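Local coordinates for protein glucose dehydrogenase (Serratia sp. FS14, PDB 7CDY) that belongs to the glucose/sorbosone dehydrogenase family of beta-propeller proteins and binds a calcium ion, at residues V176-A179 and G180-P183; V185-Y188 and G189-N192; I220-G224 and K225-W229; E249-P252 and G253-Q256. One frame throughout, in Å; residues are numbered along the deposited sequence. Where two conformers were deposited one is given.

Contact 1: residues V176-A179 and G180-P183; sequences VGQA and GKRP
In one of its two conformers Val176 lays CG2 against Pro183 CB, 4.2 Å away, the two side chains lying at about a right angle. This is the apolar end of the loop, where the chain has come back on itself; the runs 176-179 and 180-183 point in nearly opposite directions. Gln178 is the first residue of a type II beta turn that ends at Lys181. The closing bond of that turn, from Lys181 N to Gln178 O, is weak at 3.3 Å and bent to 139°. A second link between the same two residues runs through their side chains. Both extend beyond CG, and with CG beside the backbone N in each they leave the turn on the same side. Lys181 NZ thus reaches Gln178 OE1 at 2.7 Å, tilted 29° from the amide carbonyl plane, while its CD packs on Gln178 CB at 3.9 Å. Ala179 and Gly180 form the corner, Gly180 at the positive phi expected of the third position of a type II turn. Lys181 also makes a cation-pi contact with Trp175, and Gly180 O accepts from Thr153 OG1. The whole turn is a surface feature of the long connection between strands 160-163 and 185-187, two neighbours in one four-stranded antiparallel sheet.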
loop_
_atom_site.group_PDB
_atom_site.type_symbol
_atom_site.label_atom_id
_atom_site.label_comp_id
_atom_site.label_asym_id
_atom_site.label_seq_id
_atom_site.Cartn_x
_atom_site.Cartn_y
_atom_site.Cartn_z
ATOM N N VAL A 176 9.679 18.208 12.341
ATOM C CA VAL A 176 10.243 18.085 13.685
ATOM C C VAL A 176 10.445 19.464 14.303
ATOM O O VAL A 176 10.963 20.388 13.660
ATOM C CB VAL A 176 11.551 17.282 13.639
ATOM C CG1 VAL A 176 12.325 17.420 14.960
ATOM C CG2 VAL A 176 11.265 15.814 13.347
ATOM N N GLY A 177 10.013 19.613 15.557
ATOM C CA GLY A 177 10.180 20.856 16.274
ATOM C C GLY A 177 9.208 21.964 15.921
ATOM O O GLY A 177 9.339 23.066 16.469
ATOM N N GLN A 178 8.243 21.724 15.031
ATOM C CA GLN A 178 7.328 22.764 14.564
ATOM C C GLN A 178 5.982 22.631 15.268
ATOM O O GLN A 178 5.342 21.575 15.206
ATOM C CB GLN A 178 7.167 22.702 13.044
ATOM C CG GLN A 178 8.484 22.914 12.312
ATOM C CD GLN A 178 8.358 22.933 10.802
ATOM O OE1 GLN A 178 7.274 22.748 10.248
ATOM N NE2 GLN A 178 9.475 23.160 10.125
ATOM N N ALA A 179 5.553 23.710 15.924
ATOM C CA ALA A 179 4.375 23.657 16.777
ATOM C C ALA A 179 3.131 23.314 15.968
ATOM O O ALA A 179 2.928 23.821 14.862
ATOM C CB ALA A 179 4.183 25.007 17.473
ATOM N N GLY A 180 2.295 22.442 16.532
ATOM C CA GLY A 180 1.032 22.082 15.915
ATOM C C GLY A 180 1.124 21.114 14.757
ATOM O O GLY A 180 0.139 20.961 14.022
ATOM N N LYS A 181 2.269 20.464 14.566
ATOM C CA LYS A 181 2.470 19.538 13.464
ATOM C C LYS A 181 2.959 18.209 14.015
ATOM O O LYS A 181 3.813 18.178 14.904
ATOM C CB LYS A 181 3.511 20.094 12.505
ATOM C CG LYS A 181 3.168 21.479 11.975
ATOM C CD LYS A 181 4.089 21.850 10.836
ATOM C CE LYS A 181 3.925 23.306 10.450
ATOM N NZ LYS A 181 4.861 23.655 9.352
ATOM N N ARG A 182 2.416 17.116 13.494
ATOM C CA ARG A 182 2.857 15.788 13.918
ATOM C C ARG A 182 4.227 15.483 13.322
ATOM O O ARG A 182 4.387 15.499 12.090
ATOM C CB ARG A 182 1.854 14.719 13.490
ATOM C CG ARG A 182 0.557 14.663 14.310
ATOM C CD ARG A 182 0.744 14.297 15.782
ATOM N NE ARG A 182 1.340 12.983 16.032
ATOM C CZ ARG A 182 0.754 12.001 16.713
ATOM N NH1 ARG A 182 -0.481 12.138 17.190
ATOM N NH2 ARG A 182 1.409 10.865 16.924
ATOM N N PRO A 183 5.234 15.178 14.145
ATOM C CA PRO A 183 6.596 15.023 13.618
ATOM C C PRO A 183 6.816 13.738 12.831
ATOM O O PRO A 183 7.832 13.631 12.134
ATOM C CB PRO A 183 7.463 15.068 14.884
ATOM C CG PRO A 183 6.576 14.548 15.952
ATOM C CD PRO A 183 5.199 15.095 15.619
#

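Contact 2: residues V185-Y188 and G189-N192; sequences VWSY and GHRN
Ser187 and His190 face each other through OG and NE2, 2.8 Å apart in a hydrogen bond that either could donate. They stand where the chain leaves a classic beta bulge, in which Trp186 and Ser187 are together set opposite the single residue Leu160 of the adjoining strand, at the outer edge of one four-stranded antiparallel sheet of the beta-propeller, and heads for strand 192-198 of the next. The serine hydroxyl lies near the plane of the imidazole and approaches its edge. Its chi1 of 56° places OG between the backbone N and the carbonyl carbon, which turns the hydroxyl to the histidine three residues on. His190 is met in a second way by the residues just before it, through a carbonyl oxygen over one face of the ring. At its other nitrogen, ND1 bonds to Glu209 OE2, so both ring nitrogens have partners and the rotation of the ring is fixed. This buried ring also lies nearly parallel to that of Tyr227, with planes about 10° apart, and the nearest atom of its side chain is about 6 Å from the bound calcium ion. The Tyr188 ring meets that of Trp175, while Gly189 makes the bend with positive phi (72°). That bend leaves the carbonyl oxygen Tyr188 O 3.6 Å above the plane of the His190 imidazole, off-centre, near the ring's margin and closest to CD2.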
loop_
_atom_site.group_PDB
_atom_site.type_symbol
_atom_site.label_atom_id
_atom_site.label_comp_id
_atom_site.label_asym_id
_atom_site.label_seq_id
_atom_site.Cartn_x
_atom_site.Cartn_y
_atom_site.Cartn_z
ATOM N N VAL A 185 5.243 12.953 10.202
ATOM C CA VAL A 185 4.726 13.134 8.847
ATOM C C VAL A 185 5.855 13.394 7.864
ATOM O O VAL A 185 6.754 14.214 8.110
ATOM C CB VAL A 185 3.712 14.289 8.822
ATOM C CG1 VAL A 185 3.376 14.697 7.377
ATOM C CG2 VAL A 185 2.466 13.911 9.585
ATOM N N TRP A 186 5.785 12.733 6.709
ATOM C CA TRP A 186 6.625 13.016 5.557
ATOM C C TRP A 186 5.928 13.962 4.590
ATOM O O TRP A 186 6.481 15.004 4.232
ATOM C CB TRP A 186 6.994 11.702 4.848
ATOM C CG TRP A 186 7.873 11.849 3.637
ATOM C CD1 TRP A 186 7.478 11.844 2.323
ATOM C CD2 TRP A 186 9.293 12.005 3.626
ATOM N NE1 TRP A 186 8.564 11.994 1.504
ATOM C CE2 TRP A 186 9.694 12.086 2.276
ATOM C CE3 TRP A 186 10.266 12.087 4.627
ATOM C CZ2 TRP A 186 11.031 12.242 1.906
ATOM C CZ3 TRP A 186 11.596 12.239 4.256
ATOM C CH2 TRP A 186 11.963 12.313 2.907
ATOM N N SER A 187 4.713 13.617 4.151
ATOM C CA SER A 187 3.924 14.454 3.254
ATOM C C SER A 187 2.457 14.363 3.649
ATOM O O SER A 187 2.041 13.456 4.374
ATOM C CB SER A 187 4.120 14.059 1.788
ATOM O OG SER A 187 3.812 12.682 1.587
ATOM N N TYR A 188 1.667 15.315 3.154
ATOM C CA TYR A 188 0.274 15.420 3.567
ATOM C C TYR A 188 -0.608 15.696 2.355
ATOM O O TYR A 188 -0.130 15.791 1.225
ATOM C CB TYR A 188 0.107 16.419 4.719
ATOM C CG TYR A 188 0.271 17.889 4.407
ATOM C CD1 TYR A 188 1.503 18.424 4.047
ATOM C CD2 TYR A 188 -0.803 18.750 4.541
ATOM C CE1 TYR A 188 1.641 19.787 3.794
ATOM C CE2 TYR A 188 -0.671 20.110 4.303
ATOM C CZ TYR A 188 0.550 20.609 3.936
ATOM O OH TYR A 188 0.675 21.965 3.689
ATOM N N GLY A 189 -1.916 15.801 2.592
ATOM C CA GLY A 189 -2.845 15.997 1.491
ATOM C C GLY A 189 -3.057 14.787 0.610
ATOM O O GLY A 189 -3.248 14.936 -0.605
ATOM N N HIS A 190 -3.049 13.591 1.197
ATOM C CA HIS A 190 -3.331 12.346 0.498
ATOM C C HIS A 190 -4.738 11.868 0.842
ATOM O O HIS A 190 -5.265 12.160 1.920
ATOM C CB HIS A 190 -2.297 11.285 0.898
ATOM C CG HIS A 190 -0.887 11.680 0.586
ATOM N ND1 HIS A 190 -0.406 11.753 -0.705
ATOM C CD2 HIS A 190 0.139 12.060 1.389
ATOM C CE1 HIS A 190 0.860 12.139 -0.684
ATOM N NE2 HIS A 190 1.212 12.334 0.574
ATOM N N ARG A 191 -5.359 11.147 -0.102
ATOM C CA ARG A 191 -6.720 10.655 0.107
ATOM C C ARG A 191 -6.754 9.230 0.667
ATOM O O ARG A 191 -6.974 9.046 1.868
ATOM C CB ARG A 191 -7.559 10.779 -1.167
ATOM C CG ARG A 191 -9.017 10.434 -0.956
ATOM C CD ARG A 191 -9.810 10.647 -2.244
ATOM N NE ARG A 191 -11.187 10.185 -2.104
ATOM C CZ ARG A 191 -11.550 8.915 -2.212
ATOM N NH1 ARG A 191 -10.646 7.996 -2.516
ATOM N NH2 ARG A 191 -12.817 8.574 -2.043
ATOM N N ASN A 192 -6.578 8.210 -0.176
ATOM C CA ASN A 192 -6.507 6.828 0.293
ATOM C C ASN A 192 -5.442 6.084 -0.489
ATOM O O ASN A 192 -5.712 5.518 -1.558
ATOM C CB ASN A 192 -7.840 6.094 0.194
ATOM C CG ASN A 192 -7.796 4.789 0.938
ATOM O OD1 ASN A 192 -7.090 4.678 1.939
ATOM N ND2 ASN A 192 -8.531 3.793 0.459
#

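Contact 3: residues I220-G224 and K225-W229; sequences IPLPG and KNYGW. With CA (calcium ion), chain D.
A type II beta turn from Leu222 to Lys225 folds the chain back on itself, closed by Lys225 N donating to Leu222 O at 3.1 Å. The returning chain brings Tyr227 up to the segment before the turn. With CG anti to its own carbonyl carbon, the ring is laid back toward Leu222, and its hydroxyl receives the Leu222 N-H in a nearly straight bond, 2.8 Å from N to OH with an angle of 164°. Leu222 CB lies 3.6 Å from Tyr227 OH, its side chain set nearly perpendicular to the tyrosine's, and Pro221 CB touches the ring at CE1, 4.2 Å away. On the solvent side, the Lys225 chain bends at chi2 and runs past Leu222 CB; water 2 joins its NZ to Pro223 O. Asn226 OD1 accepts from Gly228 N in an Asx turn, while its ND2 bonds to Gln151. Tyr227 O binds the calcium ion at 2.3 Å, alongside four waters and Glu217. Tyr227 is thus tied at both ends, its phenol oxygen to the turn and its carbonyl oxygen to the metal, so the contact couples the turn to the calcium site; the ion probably polarises the Tyr227 peptide.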
loop_
_atom_site.group_PDB
_atom_site.type_symbol
_atom_site.label_atom_id
_atom_site.label_comp_id
_atom_site.label_asym_id
_atom_site.label_seq_id
_atom_site.Cartn_x
_atom_site.Cartn_y
_atom_site.Cartn_z
ATOM N N ILE A 220 5.131 11.335 -6.540
ATOM C CA ILE A 220 6.458 11.145 -5.945
ATOM C C ILE A 220 6.541 12.072 -4.737
ATOM O O ILE A 220 6.864 13.259 -4.886
ATOM C CB ILE A 220 7.598 11.421 -6.943
ATOM C CG1 ILE A 220 7.469 10.558 -8.200
ATOM C CG2 ILE A 220 8.962 11.206 -6.280
ATOM C CD1 ILE A 220 8.471 10.931 -9.307
ATOM N N PRO A 221 6.229 11.602 -3.534
ATOM C CA PRO A 221 6.017 12.532 -2.409
ATOM C C PRO A 221 7.317 13.082 -1.844
ATOM O O PRO A 221 8.202 12.330 -1.425
ATOM C CB PRO A 221 5.292 11.676 -1.369
ATOM C CG PRO A 221 5.625 10.256 -1.765
ATOM C CD PRO A 221 5.778 10.233 -3.239
ATOM N N LEU A 222 7.405 14.395 -1.798
ATOM C CA LEU A 222 8.553 15.116 -1.271
ATOM C C LEU A 222 8.296 15.581 0.163
ATOM O O LEU A 222 7.155 15.858 0.542
ATOM C CB LEU A 222 8.842 16.327 -2.162
ATOM C CG LEU A 222 9.139 15.992 -3.624
ATOM C CD1 LEU A 222 9.326 17.266 -4.438
ATOM C CD2 LEU A 222 10.369 15.102 -3.729
ATOM N N PRO A 223 9.342 15.674 0.990
ATOM C CA PRO A 223 9.135 15.948 2.421
ATOM C C PRO A 223 8.577 17.342 2.666
ATOM O O PRO A 223 9.083 18.337 2.135
ATOM C CB PRO A 223 10.539 15.786 3.025
ATOM C CG PRO A 223 11.484 15.991 1.870
ATOM C CD PRO A 223 10.762 15.450 0.661
ATOM N N GLY A 224 7.516 17.400 3.450
ATOM C CA GLY A 224 6.842 18.648 3.821
ATOM C C GLY A 224 5.865 19.143 2.759
ATOM O O GLY A 224 5.274 20.112 2.992
ATOM N N LYS A 225 5.724 18.433 1.656
ATOM C CA LYS A 225 4.840 18.879 0.552
ATOM C C LYS A 225 3.387 18.407 0.736
ATOM O O LYS A 225 3.117 17.395 1.335
ATOM C CB LYS A 225 5.394 18.394 -0.785
ATOM C CG LYS A 225 6.328 19.344 -1.504
ATOM C CD LYS A 225 7.469 19.776 -0.743
ATOM C CE LYS A 225 8.357 20.609 -1.663
ATOM N NZ LYS A 225 9.193 21.546 -0.898
ATOM N N ASN A 226 2.517 19.205 0.177
ATOM C CA ASN A 226 1.048 19.048 0.202
ATOM C C ASN A 226 0.595 18.476 -1.142
ATOM O O ASN A 226 0.736 19.156 -2.104
ATOM C CB ASN A 226 0.449 20.431 0.451
ATOM C CG ASN A 226 -1.026 20.388 0.751
ATOM O OD1 ASN A 226 -1.690 19.436 0.439
ATOM N ND2 ASN A 226 -1.543 21.456 1.308
ATOM N N TYR A 227 -0.053 17.314 -1.145
ATOM C CA TYR A 227 -0.550 16.602 -2.359
ATOM C C TYR A 227 -1.995 17.019 -2.716
ATOM O O TYR A 227 -2.608 16.536 -3.624
ATOM C CB TYR A 227 -0.097 15.131 -2.380
ATOM C CG TYR A 227 1.393 15.133 -2.582
ATOM C CD1 TYR A 227 2.255 15.348 -1.526
ATOM C CD2 TYR A 227 1.914 15.143 -3.850
ATOM C CE1 TYR A 227 3.604 15.539 -1.732
ATOM C CE2 TYR A 227 3.261 15.313 -4.066
ATOM C CZ TYR A 227 4.104 15.538 -3.007
ATOM O OH TYR A 227 5.405 15.778 -3.260
ATOM N N GLY A 228 -2.487 17.954 -1.915
ATOM C CA GLY A 228 -3.697 18.755 -2.195
ATOM C C GLY A 228 -5.053 18.245 -1.769
ATOM O O GLY A 228 -5.963 19.041 -1.748
ATOM N N TRP A 229 -5.181 16.974 -1.441
ATOM C CA TRP A 229 -6.545 16.480 -1.120
ATOM C C TRP A 229 -7.041 17.155 0.153
ATOM O O TRP A 229 -6.301 17.187 1.106
ATOM C CB TRP A 229 -6.547 14.964 -0.946
ATOM C CG TRP A 229 -7.877 14.394 -0.534
ATOM C CD1 TRP A 229 -8.224 13.961 0.711
ATOM C CD2 TRP A 229 -9.067 14.304 -1.332
ATOM N NE1 TRP A 229 -9.525 13.547 0.732
ATOM C CE2 TRP A 229 -10.061 13.721 -0.513
ATOM C CE3 TRP A 229 -9.369 14.555 -2.671
ATOM C CZ2 TRP A 229 -11.347 13.448 -0.974
ATOM C CZ3 TRP A 229 -10.632 14.284 -3.138
ATOM C CH2 TRP A 229 -11.598 13.730 -2.291
HETATM CA CA CA D . -3.394 15.021 -5.182
HETATM O O HOH W 1 10.795 18.941 0.063
HETATM O O HOH W 2 9.114 21.280 1.960
HETATM O O HOH W 3 -5.691 15.282 -4.519
HETATM O O HOH W 4 -3.250 13.736 -3.140
HETATM O O HOH W 5 -3.847 16.972 -6.441
HETATM O O HOH W 6 -1.106 15.170 -6.073
#

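Contact 4: residues E249-P252 and G253-Q256; sequences ERVP and GTEQ
Thr254 grips Val251 O with two donors, its backbone N at 3.1 Å and its hydroxyl OG1 at 2.7 Å. The hydroxyl comes in only 16° from the carbonyl plane, and a chi1 of 77°, with OG1 between the backbone N and the carbonyl carbon, brings it to the same oxygen that the amide uses. Beside this pair the threonine methyl CG2 lies 4.1 Å from Val251 CG1, the two side chains meeting at a slant. Further along the chain Gln256 reaches back across the loop. Its NE2 donates to Glu249 O at 3.0 Å, with that oxygen close to the amide plane. The same amide packs on Arg250: NE2 is 3.6 Å from Arg250 CG, and OE1 lies over the centre of one guanidinium face, the two planes 21° apart and stacked. The backbone behind these contacts is a type II beta turn from Val251 to Thr254 with Pro252 and Gly253 at its corner, at an exposed part of the long connection between strands 216-219 and 259-261 of the propeller. Gly253 has the positive phi of the turn's third residue. A single water, water 7, ties the two arms together inside the loop, accepting from Val251 N and Gln256 NE2 and donating to Thr254 O. Farther out, Tyr234 OH bonds to Gln256 OE1 and so holds the amide's other end, while Glu249 OE2 forms a salt bridge with Arg262.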
loop_
_atom_site.group_PDB
_atom_site.type_symbol
_atom_site.label_atom_id
_atom_site.label_comp_id
_atom_site.label_asym_id
_atom_site.label_seq_id
_atom_site.Cartn_x
_atom_site.Cartn_y
_atom_site.Cartn_z
ATOM N N GLU A 249 -8.549 21.613 -10.028
ATOM C CA GLU A 249 -7.637 20.518 -10.330
ATOM C C GLU A 249 -6.202 20.901 -9.995
ATOM O O GLU A 249 -5.405 20.041 -9.600
ATOM C CB GLU A 249 -7.758 20.136 -11.813
ATOM C CG GLU A 249 -9.138 19.609 -12.200
ATOM C CD GLU A 249 -9.303 19.343 -13.690
ATOM O OE1 GLU A 249 -8.419 19.726 -14.481
ATOM O OE2 GLU A 249 -10.332 18.749 -14.056
ATOM N N ARG A 250 -5.864 22.177 -10.154
ATOM C CA ARG A 250 -4.562 22.730 -9.811
ATOM C C ARG A 250 -4.776 23.829 -8.785
ATOM O O ARG A 250 -5.579 24.747 -9.007
ATOM C CB ARG A 250 -3.888 23.332 -11.046
ATOM C CG ARG A 250 -3.630 22.337 -12.145
ATOM C CD ARG A 250 -3.068 23.031 -13.364
ATOM N NE ARG A 250 -2.772 22.098 -14.445
ATOM C CZ ARG A 250 -1.571 21.571 -14.663
ATOM N NH1 ARG A 250 -0.555 21.881 -13.869
ATOM N NH2 ARG A 250 -1.391 20.734 -15.674
ATOM N N VAL A 251 -4.056 23.744 -7.668
ATOM C CA VAL A 251 -4.211 24.671 -6.558
ATOM C C VAL A 251 -2.811 25.078 -6.117
ATOM O O VAL A 251 -1.994 24.214 -5.786
ATOM C CB VAL A 251 -4.993 24.059 -5.381
ATOM C CG1 VAL A 251 -5.026 25.021 -4.201
ATOM C CG2 VAL A 251 -6.417 23.676 -5.809
ATOM N N PRO A 252 -2.473 26.368 -6.111
ATOM C CA PRO A 252 -1.108 26.759 -5.750
ATOM C C PRO A 252 -0.801 26.374 -4.313
ATOM O O PRO A 252 -1.672 26.395 -3.441
ATOM C CB PRO A 252 -1.117 28.282 -5.941
ATOM C CG PRO A 252 -2.534 28.667 -5.747
ATOM C CD PRO A 252 -3.330 27.542 -6.360
ATOM N N GLY A 253 0.456 26.002 -4.085
ATOM C CA GLY A 253 0.872 25.457 -2.813
ATOM C C GLY A 253 0.625 23.973 -2.662
ATOM O O GLY A 253 0.972 23.408 -1.619
ATOM N N THR A 254 0.047 23.320 -3.670
ATOM C CA THR A 254 -0.149 21.881 -3.670
ATOM C C THR A 254 0.547 21.290 -4.883
ATOM O O THR A 254 0.601 21.910 -5.951
ATOM C CB THR A 254 -1.642 21.485 -3.629
ATOM O OG1 THR A 254 -2.254 21.649 -4.915
ATOM C CG2 THR A 254 -2.398 22.290 -2.574
ATOM N N GLU A 255 1.079 20.083 -4.712
ATOM C CA GLU A 255 1.872 19.428 -5.741
ATOM C C GLU A 255 0.978 18.607 -6.659
ATOM O O GLU A 255 0.070 17.900 -6.205
ATOM C CB GLU A 255 2.895 18.491 -5.099
ATOM C CG GLU A 255 3.954 19.186 -4.269
ATOM C CD GLU A 255 4.955 19.945 -5.117
ATOM O OE1 GLU A 255 5.749 19.304 -5.837
ATOM O OE2 GLU A 255 4.931 21.193 -5.073
ATOM N N GLN A 256 1.265 18.674 -7.947
ATOM C CA GLN A 256 0.514 17.890 -8.910
ATOM C C GLN A 256 0.950 16.427 -8.872
ATOM O O GLN A 256 2.093 16.111 -8.529
ATOM C CB GLN A 256 0.739 18.442 -10.315
ATOM C CG GLN A 256 -0.087 19.673 -10.608
ATOM C CD GLN A 256 -1.540 19.326 -10.774
ATOM O OE1 GLN A 256 -1.905 18.628 -11.717
ATOM N NE2 GLN A 256 -2.385 19.803 -9.857
HETATM O O HOH W 7 -1.653 22.005 -8.053
#

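Contacts 1 and 4 are surface turns far from the centre of the chain, contact 2 is buried, and contact 3 is partly buried. Contacts 3 and 4 lie in one connection, between strands 216-219 and 259-261, while contact 1 precedes strand 185-187 and contact 2 leads from that strand to 192-198. The three type II turns, all with glycine third, are in contacts 1, 3 and 4; the buried contact 2 relies on a histidine instead. Contacts 2 and 3, centres about 6 Å apart, are joined by backbone pairs such as Tyr188 O with Tyr227 N. Contact 4 touches contact 3 through Asn226 O and Glu255 N, whereas contact 1 merely adjoins contact 2 in sequence.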